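Local coordinates for protein glutathione S-transferase (Sphingobium chungbukense, PDB 6M1T) that binds glutathione as a bacterial beta-class transferase and probably conjugates the tripeptide to electrophilic compounds in detoxification, at residues Leu71-Asp75 and Arg91-Ile95. Numbering follows the deposited sequence.
Sequences LYIAD and RYRLI
L71 lays its CG over one face of the R91 guanidinium, with L71 CD1 3.8 Å from R91 NH1, and reaches on into the apolar side of helix 89-108. L71 CD1 lies 3.7 Å from L94 CD2, the two leucines lying alongside each other and pointing opposite ways, while L71 CD2 meets I95 CG1 at 3.9 Å, the isoleucine running roughly square to L71. One turn further along helix 66-75, D75 takes R91 end-on in a two-pronged salt bridge: R91 NH2 to D75 OD2 at 2.7 Å and R91 NH1 to D75 OD1 at 3.1 Å. Both oxygens use their syn lone pairs, and the carboxylate and guanidinium planes are 26° apart, so the pair is nearly coplanar. R91 gets there with CG anti to its backbone N (chi1 -177°) and a bend at chi2 that swings its end across to D75. The axes of these short segments stay 13.2 Å apart, so between them side chains make the contact, joining the N-terminal thioredoxin-like domain to the first long helix of the all-helical domain. Around them, R91 NH1 also bonds P84 O, R91 NE pairs with D86 of the second subunit, and Y92 of that subunit hydrogen-bonds D75 OD2. With D75 cut back to an alanine, the end of R91 and that tyrosine hydroxyl would probably both lose their carboxylate partner. With two acids sharing the buried arginine, its positive charge is likely well compensated, and the same cluster ties domain packing to the dimer interface.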
loop_
_atom_site.group_PDB
_atom_site.type_symbol
_atom_site.label_atom_id
_atom_site.label_comp_id
_atom_site.label_asym_id
_atom_site.label_seq_id
_atom_site.Cartn_x
_atom_site.Cartn_y
_atom_site.Cartn_z
ATOM N N LEU A 71 0.250 -9.831 6.925
ATOM C CA LEU A 71 1.146 -9.766 8.123
ATOM C C LEU A 71 0.488 -10.426 9.336
ATOM O O LEU A 71 1.184 -11.183 10.033
ATOM C CB LEU A 71 1.501 -8.318 8.464
ATOM C CG LEU A 71 2.932 -7.834 8.233
ATOM C CD1 LEU A 71 3.977 -8.928 8.063
ATOM C CD2 LEU A 71 2.955 -6.886 7.044
ATOM N N TYR A 72 -0.786 -10.115 9.616
ATOM C CA TYR A 72 -1.566 -10.719 10.707
ATOM C C TYR A 72 -1.429 -12.243 10.613
ATOM O O TYR A 72 -1.153 -12.952 11.642
ATOM C CB TYR A 72 -3.037 -10.284 10.682
ATOM C CG TYR A 72 -3.812 -10.923 11.792
ATOM C CD1 TYR A 72 -3.799 -10.389 13.077
ATOM C CD2 TYR A 72 -4.464 -12.128 11.597
ATOM C CE1 TYR A 72 -4.456 -11.022 14.120
ATOM C CE2 TYR A 72 -5.113 -12.774 12.625
ATOM C CZ TYR A 72 -5.133 -12.205 13.881
ATOM O OH TYR A 72 -5.778 -12.855 14.878
ATOM N N ILE A 73 -1.773 -12.786 9.440
ATOM C CA ILE A 73 -1.809 -14.260 9.231
ATOM C C ILE A 73 -0.401 -14.836 9.488
ATOM O O ILE A 73 -0.328 -15.831 10.215
ATOM C CB ILE A 73 -2.297 -14.622 7.816
ATOM C CG1 ILE A 73 -3.792 -14.296 7.682
ATOM C CG2 ILE A 73 -1.967 -16.073 7.481
ATOM C CD1 ILE A 73 -4.248 -14.106 6.257
ATOM N N ALA A 74 0.646 -14.245 8.906
ATOM C CA ALA A 74 2.061 -14.701 9.082
ATOM C C ALA A 74 2.425 -14.731 10.566
ATOM O O ALA A 74 2.967 -15.774 11.045
ATOM C CB ALA A 74 3.024 -13.828 8.319
ATOM N N ASP A 75 2.054 -13.691 11.294
ATOM C CA ASP A 75 2.486 -13.463 12.698
ATOM C C ASP A 75 1.818 -14.483 13.636
ATOM O O ASP A 75 2.369 -14.740 14.693
ATOM C CB ASP A 75 2.236 -12.014 13.133
ATOM C CG ASP A 75 3.204 -11.015 12.512
ATOM O OD1 ASP A 75 4.163 -11.483 11.858
ATOM O OD2 ASP A 75 2.990 -9.751 12.687
ATOM N N ARG A 91 11.939 -7.047 8.075
ATOM C CA ARG A 91 10.497 -6.835 8.350
ATOM C C ARG A 91 10.035 -5.549 7.635
ATOM O O ARG A 91 8.900 -5.532 7.113
ATOM C CB ARG A 91 10.250 -6.708 9.846
ATOM C CG ARG A 91 8.788 -6.553 10.209
ATOM C CD ARG A 91 8.375 -7.513 11.280
ATOM N NE ARG A 91 7.024 -7.301 11.759
ATOM C CZ ARG A 91 6.037 -8.199 11.693
ATOM N NH1 ARG A 91 6.246 -9.375 11.124
ATOM N NH2 ARG A 91 4.852 -7.900 12.203
ATOM N N TYR A 92 10.863 -4.511 7.604
ATOM C CA TYR A 92 10.483 -3.243 6.907
ATOM C C TYR A 92 10.575 -3.478 5.408
ATOM O O TYR A 92 9.729 -2.918 4.689
ATOM C CB TYR A 92 11.307 -2.050 7.377
ATOM C CG TYR A 92 11.130 -1.837 8.842
ATOM C CD1 TYR A 92 10.064 -1.105 9.319
ATOM C CD2 TYR A 92 11.995 -2.430 9.745
ATOM C CE1 TYR A 92 9.861 -0.927 10.670
ATOM C CE2 TYR A 92 11.809 -2.267 11.101
ATOM C CZ TYR A 92 10.761 -1.509 11.559
ATOM O OH TYR A 92 10.588 -1.381 12.878
ATOM N N ARG A 93 11.539 -4.279 4.937
ATOM C CA ARG A 93 11.687 -4.565 3.489
ATOM C C ARG A 93 10.464 -5.367 3.028
ATOM O O ARG A 93 10.021 -5.131 1.900
ATOM C CB ARG A 93 12.984 -5.302 3.150
ATOM C CG ARG A 93 14.209 -4.519 3.604
ATOM C CD ARG A 93 15.511 -4.843 2.884
ATOM N NE ARG A 93 15.825 -4.138 1.643
ATOM C CZ ARG A 93 15.555 -2.856 1.339
ATOM N NH1 ARG A 93 15.907 -2.377 0.159
ATOM N NH2 ARG A 93 14.922 -2.047 2.169
ATOM N N LEU A 94 9.928 -6.244 3.889
ATOM C CA LEU A 94 8.673 -7.007 3.600
ATOM C C LEU A 94 7.498 -6.026 3.468
ATOM O O LEU A 94 6.757 -6.103 2.487
ATOM C CB LEU A 94 8.349 -7.999 4.716
ATOM C CG LEU A 94 7.001 -8.704 4.501
ATOM C CD1 LEU A 94 7.032 -9.400 3.177
ATOM C CD2 LEU A 94 6.631 -9.680 5.600
ATOM N N ILE A 95 7.306 -5.159 4.448
ATOM C CA ILE A 95 6.183 -4.179 4.402
ATOM C C ILE A 95 6.310 -3.315 3.132
ATOM O O ILE A 95 5.252 -2.975 2.472
ATOM C CB ILE A 95 6.173 -3.383 5.708
ATOM C CG1 ILE A 95 5.901 -4.295 6.904
ATOM C CG2 ILE A 95 5.177 -2.232 5.657
ATOM C CD1 ILE A 95 6.098 -3.608 8.237
#